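Side-chain contacts in regulator of polyketide synthase expression (Bifidobacterium adolescentis, PDB 3ONQ), which is of unknown function but probably acts as a PucR-type transcriptional regulator that binds DNA through a C-terminal helix-turn-helix domain: residues T112-M115 with P116-E120; A104-P107 with E108-C111; L254-G257 with R258-D261; L172-D175 with Y176-E179. All blocks are in the same frame, centred on the assembly; numbering follows the deposited sequence.

From the N terminus the order is contact 2, contact 1, contact 4, contact 3, all in series, with none nested in or crossing another. Contact 2 turns the chain after strand 94-100 into helix 107-114, which packs on the mixed sheet. Contact 1 follows directly, where helix 107-114 passes into a 3-10 turn leading toward strand 124-131; the two centres lie about 13 Å apart. Well along the chain, contact 4 makes the corner between helices 166-172 and 175-190. Contact 3 is the end of the last helix, 244-261, about 39 Å from contact 1 between centres. Contacts 3 and 4 touch through the Arg-260 to Glu-179 salt bridge, and both meet the second subunit.

Contact 1. Residues T112-M115 with P116-E120; sequences TAVM and PAFSE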
ATOM      1  N   THR B 112       6.812  31.937   8.180  1.00 34.66           N
ATOM      2  CA  THR B 112       7.218  33.259   8.630  1.00 28.09           C
ATOM      3  C   THR B 112       6.137  33.921   9.466  1.00 33.29           C
ATOM      4  O   THR B 112       6.433  34.549  10.480  1.00 34.21           O
ATOM      5  CB  THR B 112       7.584  34.189   7.454  1.00 35.81           C
ATOM      6  OG1 THR B 112       8.789  33.723   6.836  1.00 35.81           O
ATOM      7  CG2 THR B 112       7.814  35.615   7.960  1.00 28.62           C
ATOM      8  N   ALA B 113       4.889  33.777   9.033  1.00 27.26           N
ATOM      9  CA  ALA B 113       3.758  34.404   9.707  1.00 31.59           C
ATOM     10  C   ALA B 113       3.529  33.856  11.117  1.00 38.35           C
ATOM     11  O   ALA B 113       3.088  34.595  11.999  1.00 38.29           O
ATOM     12  CB  ALA B 113       2.479  34.263   8.865  1.00 24.56           C
ATOM     13  N   VAL B 114       3.820  32.570  11.340  1.00 31.06           N
ATOM     14  CA  VAL B 114       3.535  31.969  12.653  1.00 28.25           C
ATOM     15  C   VAL B 114       4.752  31.822  13.563  1.00 29.63           C
ATOM     16  O   VAL B 114       4.628  31.452  14.734  1.00 35.21           O
ATOM     17  CB  VAL B 114       2.819  30.609  12.530  1.00 31.09           C
ATOM     18  CG1 VAL B 114       1.549  30.764  11.702  1.00 25.08           C
ATOM     19  CG2 VAL B 114       3.750  29.556  11.930  1.00 23.93           C
HETATM   20  N   MSE B 115       5.930  32.121  13.034  1.00 29.32           N
HETATM   21  CA  MSE B 115       7.152  31.932  13.808  1.00 36.55           C
HETATM   22  C   MSE B 115       7.128  32.522  15.221  1.00 37.81           C
HETATM   23  O   MSE B 115       7.620  31.893  16.155  1.00 43.10           O
HETATM   24  CB  MSE B 115       8.359  32.457  13.046  1.00 40.78           C
HETATM   25  CG  MSE B 115       8.878  31.470  12.045  1.00 48.60           C
HETATM   26 SE   MSE B 115      10.680  31.909  11.494  0.78 83.83          SE
HETATM   27  CE  MSE B 115      11.472  32.129  13.258  1.00 41.88           C
ATOM     28  N   PRO B 116       6.563  33.728  15.382  1.00 42.97           N
ATOM     29  CA  PRO B 116       6.564  34.367  16.702  1.00 48.95           C
ATOM     30  C   PRO B 116       5.793  33.564  17.750  1.00 49.84           C
ATOM     31  O   PRO B 116       6.070  33.701  18.939  1.00 50.49           O
ATOM     32  CB  PRO B 116       5.864  35.708  16.441  1.00 52.48           C
ATOM     33  CG  PRO B 116       6.054  35.962  14.993  1.00 49.73           C
ATOM     34  CD  PRO B 116       6.002  34.613  14.347  1.00 47.43           C
ATOM     35  N   ALA B 117       4.848  32.736  17.320  1.00 45.73           N
ATOM     36  CA  ALA B 117       4.084  31.923  18.261  1.00 44.18           C
ATOM     37  C   ALA B 117       4.835  30.672  18.727  1.00 41.35           C
ATOM     38  O   ALA B 117       4.285  29.864  19.485  1.00 42.42           O
ATOM     39  CB  ALA B 117       2.747  31.532  17.660  1.00 42.00           C
ATOM     40  N   PHE B 118       6.073  30.501  18.270  1.00 36.13           N
ATOM     41  CA  PHE B 118       6.871  29.333  18.660  1.00 40.75           C
ATOM     42  C   PHE B 118       8.121  29.789  19.398  1.00 43.12           C
ATOM     43  O   PHE B 118       8.755  30.771  19.014  1.00 41.31           O
ATOM     44  CB  PHE B 118       7.284  28.476  17.447  1.00 32.49           C
ATOM     45  CG  PHE B 118       6.158  27.699  16.835  1.00 30.15           C
ATOM     46  CD1 PHE B 118       5.798  26.458  17.336  1.00 29.39           C
ATOM     47  CD2 PHE B 118       5.457  28.208  15.743  1.00 31.04           C
ATOM     48  CE1 PHE B 118       4.738  25.737  16.769  1.00 28.80           C
ATOM     49  CE2 PHE B 118       4.409  27.502  15.171  1.00 30.10           C
ATOM     50  CZ  PHE B 118       4.056  26.257  15.687  1.00 31.18           C
ATOM     51  N   SER B 119       8.478  29.067  20.452  1.00 39.13           N
ATOM     52  CA  SER B 119       9.641  29.424  21.249  1.00 39.70           C
ATOM     53  C   SER B 119      10.908  29.516  20.413  1.00 42.37           C
ATOM     54  O   SER B 119      11.205  28.630  19.608  1.00 36.63           O
ATOM     55  CB  SER B 119       9.846  28.426  22.388  1.00 39.24           C
ATOM     56  OG  SER B 119      11.137  28.590  22.937  1.00 45.28           O
ATOM     57  N   GLU B 120      11.651  30.599  20.617  1.00 44.68           N
ATOM     58  CA  GLU B 120      12.933  30.810  19.962  1.00 51.12           C
ATOM     59  C   GLU B 120      13.997  29.880  20.533  1.00 44.86           C
ATOM     60  O   GLU B 120      15.062  29.707  19.940  1.00 47.23           O
ATOM     61  CB  GLU B 120      13.388  32.268  20.143  1.00 67.37           C
ATOM     62  CG  GLU B 120      12.480  33.316  19.499  1.00 81.21           C
ATOM     63  CD  GLU B 120      12.735  33.486  18.008  1.00 93.74           C
ATOM     64  OE1 GLU B 120      13.912  33.412  17.588  1.00 96.14           O
ATOM     65  OE2 GLU B 120      11.755  33.689  17.255  1.00 98.24           O
TER
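Val-114 and Phe-118 carry the apolar part of this turn, their side chains lying side by side and pointing the same way. Val-114 CG2 comes to the edge of the Phe-118 ring, in its plane, 3.9 Å from CE2. The same edge faces the Val-114 carbonyl, with CD2 of Phe-118 3.5 Å from Val-114 O. Phe-118 gets there with CG beside its own backbone N (chi1 -72°), which sets the ring alongside Val-114, edge toward the last turn. CB of Met-115, a selenomethionine, and CD of Pro-116 are 3.4 Å apart, a closeness that comes largely from the Met-Pro peptide link they flank.

Here helix 107-114 passes into a 3-10 turn. Two bonds, each spanning three residues, mark it: Ala-117 N to Val-114 O at 2.9 Å and Phe-118 N to Met-115 O at 3.0 Å. Pro-116 has no N-H to offer to the preceding turn, and its ring takes that place.

Toward the rest of the chain, Val-114, Ala-117 and Phe-118 pack on helix 67-80, while Met-115 and Phe-118 reach Leu-124 of strand 124-131. Thr-70 OG1 bonds to Ala-117 O.

Contact 2. Residues A104-P107 with E108-C111; sequences AVTP and EVTC
Val-105 lays its CG1 branch against the hydroxyl of Thr-110, with CG1 3.3 Å from OG1, the two side chains meeting at a slant. CG1 is the branch that does this because it sits opposite the Val-105 backbone N (chi1 -176°). The Thr-110 hydroxyl itself turns back down the helix and donates to Thr-106 O at 2.7 Å. It arrives from above the carbonyl plane, 39° out of it, whereas Thr-110 N, 2.9 Å from the same Thr-106 O, comes in nearly along the C=O axis. One residue on, Cys-111 N bonds to Pro-107 O at 2.9 Å.

Thr-106 holds the N-cap position of helix 107-114, yet its side chain caps nothing directly. A water does the bridging: it lies 2.7 Å from Thr-106 OG1 and accepts from Val-109 N at 3.0 Å. Pro-107 begins the helix, where its missing N-H costs no helical bond, and its ring packs on Phe-57, Leu-126 and Val-129 of the sheet. Glu-108 points its carboxylate off this turn to a salt bridge with Arg-161.

Chemically, the buried Thr-110 hydroxyl spends its proton on a backbone carbonyl, so it can lie against Val-105 CG1 while the Thr-110 side chain packs on Phe-57 and Ile-59. Thr-106 O, gripped by two donors from one residue, ties the incoming loop to the first turn.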
ATOM      1  N   ALA B 104      -3.233  31.995  -0.378  1.00 38.08           N
ATOM      2  CA  ALA B 104      -1.843  32.408  -0.169  1.00 34.60           C
ATOM      3  C   ALA B 104      -1.130  31.594   0.903  1.00 36.24           C
ATOM      4  O   ALA B 104      -0.015  31.941   1.302  1.00 38.19           O
ATOM      5  CB  ALA B 104      -1.763  33.895   0.164  1.00 37.84           C
ATOM      6  N   VAL B 105      -1.763  30.525   1.380  1.00 30.49           N
ATOM      7  CA  VAL B 105      -1.131  29.670   2.382  1.00 25.79           C
ATOM      8  C   VAL B 105      -0.097  28.773   1.717  1.00 29.17           C
ATOM      9  O   VAL B 105      -0.427  27.704   1.207  1.00 43.27           O
ATOM     10  CB  VAL B 105      -2.146  28.787   3.116  1.00 28.48           C
ATOM     11  CG1 VAL B 105      -1.436  27.980   4.213  1.00 31.82           C
ATOM     12  CG2 VAL B 105      -3.265  29.636   3.702  1.00 26.87           C
ATOM     13  N   THR B 106       1.147  29.232   1.688  1.00 28.13           N
ATOM     14  CA  THR B 106       2.260  28.443   1.178  1.00 26.50           C
ATOM     15  C   THR B 106       3.293  28.280   2.298  1.00 30.62           C
ATOM     16  O   THR B 106       3.258  29.018   3.282  1.00 28.84           O
ATOM     17  CB  THR B 106       2.870  29.097  -0.064  1.00 34.69           C
ATOM     18  OG1 THR B 106       3.346  30.409   0.263  1.00 35.13           O
ATOM     19  CG2 THR B 106       1.812  29.190  -1.164  1.00 26.39           C
ATOM     20  N   PRO B 107       4.203  27.301   2.163  1.00 31.85           N
ATOM     21  CA  PRO B 107       5.036  26.905   3.303  1.00 32.21           C
ATOM     22  C   PRO B 107       5.897  28.021   3.904  1.00 30.02           C
ATOM     23  O   PRO B 107       5.768  28.275   5.097  1.00 29.50           O
ATOM     24  CB  PRO B 107       5.913  25.790   2.726  1.00 33.67           C
ATOM     25  CG  PRO B 107       5.087  25.226   1.604  1.00 31.68           C
ATOM     26  CD  PRO B 107       4.432  26.432   0.996  1.00 34.52           C
ATOM     27  N   GLU B 108       6.756  28.665   3.118  1.00 27.56           N
ATOM     28  CA  GLU B 108       7.668  29.660   3.693  1.00 29.92           C
ATOM     29  C   GLU B 108       6.917  30.871   4.252  1.00 27.95           C
ATOM     30  O   GLU B 108       7.196  31.319   5.362  1.00 27.12           O
ATOM     31  CB  GLU B 108       8.741  30.095   2.686  1.00 28.39           C
ATOM     32  CG  GLU B 108       9.668  28.961   2.246  1.00 37.33           C
ATOM     33  CD  GLU B 108      10.617  28.481   3.358  1.00 40.70           C
ATOM     34  OE1 GLU B 108      10.830  29.230   4.343  1.00 39.78           O
ATOM     35  OE2 GLU B 108      11.151  27.352   3.243  1.00 38.43           O
ATOM     36  N   VAL B 109       5.963  31.394   3.489  1.00 28.66           N
ATOM     37  CA  VAL B 109       5.156  32.520   3.953  1.00 31.13           C
ATOM     38  C   VAL B 109       4.365  32.175   5.226  1.00 30.18           C
ATOM     39  O   VAL B 109       4.280  32.974   6.157  1.00 28.53           O
ATOM     40  CB  VAL B 109       4.209  33.021   2.841  1.00 32.88           C
ATOM     41  CG1 VAL B 109       3.156  33.977   3.405  1.00 33.31           C
ATOM     42  CG2 VAL B 109       5.015  33.682   1.735  1.00 31.89           C
ATOM     43  N   THR B 110       3.799  30.978   5.281  1.00 30.26           N
ATOM     44  CA  THR B 110       3.040  30.601   6.466  1.00 29.92           C
ATOM     45  C   THR B 110       3.977  30.441   7.659  1.00 27.18           C
ATOM     46  O   THR B 110       3.676  30.878   8.762  1.00 34.25           O
ATOM     47  CB  THR B 110       2.248  29.304   6.258  1.00 28.72           C
ATOM     48  OG1 THR B 110       1.339  29.481   5.171  1.00 31.08           O
ATOM     49  CG2 THR B 110       1.459  28.964   7.510  1.00 27.61           C
ATOM     50  N   CYS B 111       5.125  29.823   7.426  1.00 26.94           N
ATOM     51  CA  CYS B 111       6.089  29.624   8.492  1.00 27.38           C
ATOM     52  C   CYS B 111       6.549  30.971   9.057  1.00 35.22           C
ATOM     53  O   CYS B 111       6.637  31.142  10.270  1.00 28.62           O
ATOM     54  CB  CYS B 111       7.266  28.786   8.001  1.00 30.34           C
ATOM     55  SG  CYS B 111       8.515  28.447   9.252  1.00 34.52           S
TER
HETATM   56  O   HOH W   1       6.025  30.558   0.638  1.00 35.07           O

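Contact 3. Residues L254-G257 with R258-D261; sequences LAIG and RMRD. With SO4 (sulfate ion), chain R.
The guanidinium of Arg-258 has Leu-254 CB at an oblique approach, 4.0 Å from NH1, and a bound sulfate at its edge with the sulfur in plane. The edge is used twice. NE donates to sulfate O4 at 3.1 Å, with an angle of 150° at the hydrogen. NH2 donates to O1 at 3.0 Å and a little straighter, 157°, and a weak extra bond runs from NE to O1. The arginine chain is extended from CG to NE, carrying the group past Leu-254 to the anion. Tyr-199 and Arg-190 also bond the sulfate, probably a guest from the crystallisation liquor, while Ser-203 OG takes a further bond from NH2.

Apolar packing lies along another side of the helix. Met-259, a selenomethionine, bends at its last torsion, and its CE comes within 3.9 Å of Ile-256 CD1; its CG rests 3.2 Å from Ala-255 O. The second subunit adds to this side, with its Ala-152 on Ala-255, Leu-171 on Ile-256 and Gln-148 on Met-259.

Regular bonds four residues back continue to the end, the last being Asp-261 N to Gly-257 O at 2.9 Å. The arrangement is consistent with a PucR-type helix-turn-helix region, in which helix 244-261 packs through Leu-254 on helix 198-207 and is joined to the long helix 175-190 by Arg-260 to Glu-179, a salt bridge, and by hydrogen bonds of the Asp-261 carboxylate with Tyr-182 and Tyr-186.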
ATOM      1  N   LEU B 254      24.943   4.916   2.918  1.00 25.62           N
ATOM      2  CA  LEU B 254      25.641   3.761   2.367  1.00 27.54           C
ATOM      3  C   LEU B 254      25.327   2.507   3.180  1.00 24.19           C
ATOM      4  O   LEU B 254      25.157   1.423   2.610  1.00 25.46           O
ATOM      5  CB  LEU B 254      27.159   3.988   2.286  1.00 30.60           C
ATOM      6  CG  LEU B 254      27.701   5.066   1.334  1.00 37.96           C
ATOM      7  CD1 LEU B 254      29.228   5.108   1.375  1.00 34.86           C
ATOM      8  CD2 LEU B 254      27.237   4.849  -0.078  1.00 37.86           C
ATOM      9  N   ALA B 255      25.236   2.657   4.502  1.00 23.24           N
ATOM     10  CA  ALA B 255      24.894   1.535   5.362  1.00 28.51           C
ATOM     11  C   ALA B 255      23.500   1.028   5.015  1.00 24.03           C
ATOM     12  O   ALA B 255      23.305  -0.176   4.813  1.00 29.76           O
ATOM     13  CB  ALA B 255      24.975   1.925   6.861  1.00 18.62           C
ATOM     14  N   ILE B 256      22.536   1.950   4.960  1.00 24.05           N
ATOM     15  CA  ILE B 256      21.161   1.614   4.580  1.00 24.53           C
ATOM     16  C   ILE B 256      21.144   0.850   3.258  1.00 22.55           C
ATOM     17  O   ILE B 256      20.594  -0.248   3.168  1.00 20.82           O
ATOM     18  CB  ILE B 256      20.280   2.881   4.441  1.00 29.51           C
ATOM     19  CG1 ILE B 256      20.129   3.582   5.786  1.00 28.29           C
ATOM     20  CG2 ILE B 256      18.892   2.517   3.921  1.00 26.97           C
ATOM     21  CD1 ILE B 256      19.463   2.717   6.798  1.00 27.16           C
ATOM     22  N   GLY B 257      21.760   1.436   2.232  1.00 25.15           N
ATOM     23  CA  GLY B 257      21.830   0.817   0.921  1.00 27.57           C
ATOM     24  C   GLY B 257      22.440  -0.578   0.918  1.00 35.09           C
ATOM     25  O   GLY B 257      21.879  -1.505   0.327  1.00 31.23           O
ATOM     26  N   ARG B 258      23.588  -0.736   1.575  1.00 26.76           N
ATOM     27  CA  ARG B 258      24.268  -2.034   1.605  1.00 30.79           C
ATOM     28  C   ARG B 258      23.473  -3.117   2.322  1.00 32.75           C
ATOM     29  O   ARG B 258      23.407  -4.249   1.858  1.00 35.83           O
ATOM     30  CB  ARG B 258      25.652  -1.910   2.231  1.00 26.00           C
ATOM     31  CG  ARG B 258      26.648  -1.311   1.283  1.00 23.53           C
ATOM     32  CD  ARG B 258      27.959  -0.940   1.974  1.00 30.47           C
ATOM     33  NE  ARG B 258      28.950  -0.489   0.994  1.00 40.25           N
ATOM     34  CZ  ARG B 258      29.848   0.468   1.217  1.00 43.20           C
ATOM     35  NH1 ARG B 258      29.901   1.077   2.398  1.00 37.70           N
ATOM     36  NH2 ARG B 258      30.696   0.811   0.256  1.00 43.61           N
HETATM   37  N   MSE B 259      22.873  -2.766   3.452  1.00 27.38           N
HETATM   38  CA  MSE B 259      22.028  -3.704   4.178  1.00 27.85           C
HETATM   39  C   MSE B 259      20.811  -4.088   3.350  1.00 28.73           C
HETATM   40  O   MSE B 259      20.350  -5.221   3.406  1.00 31.46           O
HETATM   41  CB  MSE B 259      21.581  -3.101   5.506  1.00 24.42           C
HETATM   42  CG  MSE B 259      22.746  -2.838   6.433  1.00 26.46           C
HETATM   43 SE   MSE B 259      22.239  -2.238   8.197  0.82 31.96          SE
HETATM   44  CE  MSE B 259      21.310  -0.549   7.768  1.00 22.73           C
ATOM     45  N   ARG B 260      20.297  -3.145   2.571  1.00 27.60           N
ATOM     46  CA  ARG B 260      19.092  -3.410   1.786  1.00 31.34           C
ATOM     47  C   ARG B 260      19.357  -4.255   0.537  1.00 33.18           C
ATOM     48  O   ARG B 260      18.551  -5.108   0.166  1.00 38.34           O
ATOM     49  CB  ARG B 260      18.412  -2.103   1.400  1.00 33.34           C
ATOM     50  CG  ARG B 260      17.041  -2.318   0.803  1.00 41.05           C
ATOM     51  CD  ARG B 260      16.150  -1.119   1.046  1.00 48.52           C
ATOM     52  NE  ARG B 260      14.964  -1.191   0.202  1.00 57.97           N
ATOM     53  CZ  ARG B 260      13.999  -0.278   0.183  1.00 52.96           C
ATOM     54  NH1 ARG B 260      14.076   0.789   0.974  1.00 38.82           N
ATOM     55  NH2 ARG B 260      12.958  -0.438  -0.627  1.00 51.87           N
ATOM     56  N   ASP B 261      20.500  -4.030  -0.097  1.00 33.85           N
ATOM     57  CA  ASP B 261      20.811  -4.657  -1.377  1.00 38.95           C
ATOM     58  C   ASP B 261      21.580  -5.974  -1.276  1.00 46.33           C
ATOM     59  O   ASP B 261      21.704  -6.695  -2.263  1.00 54.14           O
ATOM     60  CB  ASP B 261      21.586  -3.677  -2.266  1.00 33.78           C
ATOM     61  CG  ASP B 261      20.698  -2.594  -2.845  1.00 33.00           C
ATOM     62  OD1 ASP B 261      19.464  -2.694  -2.687  1.00 36.88           O
ATOM     63  OD2 ASP B 261      21.229  -1.653  -3.466  1.00 45.70           O
TER
HETATM   64  S   SO4 R 265      29.244  -1.923  -2.382  1.00 80.83           S
HETATM   65  O1  SO4 R 265      30.443  -1.210  -1.948  1.00 72.29           O
HETATM   66  O2  SO4 R 265      29.217  -2.049  -3.842  1.00 81.24           O
HETATM   67  O3  SO4 R 265      29.222  -3.248  -1.770  1.00 86.52           O
HETATM   68  O4  SO4 R 265      28.069  -1.180  -1.941  1.00 84.25           O

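Contact 4. Residues L172-D175 with Y176-E179; sequences LGDD and YARE. With GOL (glycerol), chain U.
Gly-173 and Asp-174 steer the chain into the helix bearing Tyr-176 to Arg-178. With a positive phi of 102°, Gly-173 closes helix 166-172 in a Schellman motif; Asp-174 is the N-cap of helix 175-190. Asp-174 O receives Arg-178 N at 3.1 Å and, weakly, Ala-177 N; Asp-175 O receives Glu-179 N.

Asp-174 OD1 supplies the cap, accepting from Tyr-176 N at 3.0 Å from well above the carboxylate plane. That oxygen also sits at the Tyr-176 ring edge, with the two planes 80° apart, while OD2 pairs with Arg-169. The Tyr-176 ring stacks on His-138. Arg-178, extended from CG to NE, sets one guanidinium face over Gly-173 CA, 3.6 Å from NH2. In the conformer described, one of two for Asp-175, OD2 makes a salt bridge with NH1 at 2.8 Å, so this link may not be permanent. NH2 appears to donate to O2 of a glycerol, probably from the crystallisation liquor and tightly placed, at 2.8 Å.

Two acidic side chains at a helix start would be favoured by the helix dipole. Among the guanidinium's bonds, the one from NE crosses to Leu-171 O of the second subunit, tying this helix start to the other chain.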
ATOM      1  N   LEU B 172      15.655   6.774  14.903  1.00 21.08           N
ATOM      2  CA  LEU B 172      14.428   6.739  15.713  1.00 24.06           C
ATOM      3  C   LEU B 172      13.387   5.760  15.170  1.00 21.90           C
ATOM      4  O   LEU B 172      12.385   5.484  15.827  1.00 25.72           O
ATOM      5  CB  LEU B 172      13.799   8.127  15.800  1.00 19.61           C
ATOM      6  CG  LEU B 172      14.594   9.158  16.606  1.00 22.29           C
ATOM      7  CD1 LEU B 172      13.888  10.528  16.534  1.00 22.21           C
ATOM      8  CD2 LEU B 172      14.739   8.696  18.046  1.00 28.41           C
ATOM      9  N   GLY B 173      13.614   5.257  13.963  1.00 19.69           N
ATOM     10  CA  GLY B 173      12.724   4.254  13.389  1.00 23.86           C
ATOM     11  C   GLY B 173      11.761   4.829  12.358  1.00 26.68           C
ATOM     12  O   GLY B 173      10.771   4.203  12.026  1.00 24.14           O
ATOM     13  N   ASP B 174      12.055   6.025  11.854  1.00 24.26           N
ATOM     14  CA  ASP B 174      11.236   6.676  10.835  1.00 21.81           C
ATOM     15  C   ASP B 174      11.463   6.052   9.456  1.00 29.16           C
ATOM     16  O   ASP B 174      12.467   6.320   8.811  1.00 24.75           O
ATOM     17  CB  ASP B 174      11.617   8.162  10.774  1.00 21.67           C
ATOM     18  CG  ASP B 174      10.794   8.944   9.763  1.00 28.59           C
ATOM     19  OD1 ASP B 174       9.897   8.342   9.125  1.00 25.36           O
ATOM     20  OD2 ASP B 174      11.036  10.171   9.630  1.00 22.03           O
ATOM     21  N   ASP B 175      10.506   5.240   9.014  0.54 25.39           N
ATOM     22  CA  ASP B 175      10.568   4.583   7.709  0.54 28.79           C
ATOM     23  C   ASP B 175      10.731   5.557   6.542  0.54 27.84           C
ATOM     24  O   ASP B 175      11.387   5.247   5.545  0.54 25.06           O
ATOM     25  CB  ASP B 175       9.324   3.707   7.491  0.54 25.64           C
ATOM     26  CG  ASP B 175       9.482   2.326   8.086  0.54 33.14           C
ATOM     27  OD1 ASP B 175       8.511   1.812   8.679  0.54 40.55           O
ATOM     28  OD2 ASP B 175      10.588   1.758   7.963  0.54 36.05           O
ATOM     29  N   TYR B 176      10.124   6.731   6.660  1.00 21.55           N
ATOM     30  CA  TYR B 176      10.260   7.750   5.614  1.00 22.78           C
ATOM     31  C   TYR B 176      11.744   8.130   5.462  1.00 26.96           C
ATOM     32  O   TYR B 176      12.237   8.309   4.346  1.00 23.58           O
ATOM     33  CB  TYR B 176       9.425   8.999   5.911  1.00 21.58           C
ATOM     34  CG  TYR B 176       7.931   8.823   5.726  1.00 26.00           C
ATOM     35  CD1 TYR B 176       7.389   8.595   4.472  1.00 30.46           C
ATOM     36  CD2 TYR B 176       7.068   8.899   6.809  1.00 30.08           C
ATOM     37  CE1 TYR B 176       6.018   8.444   4.302  1.00 32.57           C
ATOM     38  CE2 TYR B 176       5.700   8.741   6.658  1.00 31.59           C
ATOM     39  CZ  TYR B 176       5.180   8.519   5.402  1.00 35.72           C
ATOM     40  OH  TYR B 176       3.818   8.376   5.255  1.00 35.40           O
ATOM     41  N   ALA B 177      12.457   8.257   6.581  1.00 25.48           N
ATOM     42  CA  ALA B 177      13.869   8.647   6.514  1.00 22.27           C
ATOM     43  C   ALA B 177      14.720   7.512   5.956  1.00 22.15           C
ATOM     44  O   ALA B 177      15.626   7.753   5.169  1.00 27.00           O
ATOM     45  CB  ALA B 177      14.383   9.083   7.872  1.00 21.08           C
ATOM     46  N   ARG B 178      14.442   6.273   6.362  1.00 23.59           N
ATOM     47  CA  ARG B 178      15.193   5.158   5.809  1.00 29.38           C
ATOM     48  C   ARG B 178      15.019   5.137   4.301  1.00 29.51           C
ATOM     49  O   ARG B 178      15.969   4.926   3.556  1.00 28.18           O
ATOM     50  CB  ARG B 178      14.711   3.823   6.366  1.00 25.32           C
ATOM     51  CG  ARG B 178      15.062   3.560   7.812  1.00 22.44           C
ATOM     52  CD  ARG B 178      14.394   2.266   8.260  1.00 30.28           C
ATOM     53  NE  ARG B 178      14.579   2.017   9.681  1.00 32.43           N
ATOM     54  CZ  ARG B 178      13.655   1.523  10.495  1.00 30.32           C
ATOM     55  NH1 ARG B 178      12.439   1.216  10.047  1.00 29.17           N
ATOM     56  NH2 ARG B 178      13.956   1.328  11.765  1.00 30.90           N
ATOM     57  N   GLU B 179      13.788   5.328   3.853  1.00 26.54           N
ATOM     58  CA  GLU B 179      13.487   5.188   2.440  1.00 24.36           C
ATOM     59  C   GLU B 179      14.177   6.290   1.647  1.00 28.97           C
ATOM     60  O   GLU B 179      14.779   6.018   0.607  1.00 27.49           O
ATOM     61  CB  GLU B 179      11.975   5.205   2.195  1.00 33.47           C
ATOM     62  CG  GLU B 179      11.591   5.000   0.731  1.00 35.28           C
ATOM     63  CD  GLU B 179      11.815   3.565   0.265  1.00 46.68           C
ATOM     64  OE1 GLU B 179      12.123   2.685   1.108  1.00 45.08           O
ATOM     65  OE2 GLU B 179      11.684   3.321  -0.952  1.00 51.13           O
TER
HETATM   66  C1  GOL U 268       9.729   0.864  12.736  1.00 71.65           C
HETATM   67  O1  GOL U 268       9.208   1.481  11.572  1.00 72.17           O
HETATM   68  C2  GOL U 268      10.884  -0.045  12.332  1.00 71.61           C
HETATM   69  O2  GOL U 268      11.945   0.063  13.253  1.00 67.10           O
HETATM   70  C3  GOL U 268      10.417  -1.490  12.233  1.00 73.39           C
HETATM   71  O3  GOL U 268      10.672  -1.943  10.913  1.00 76.42           O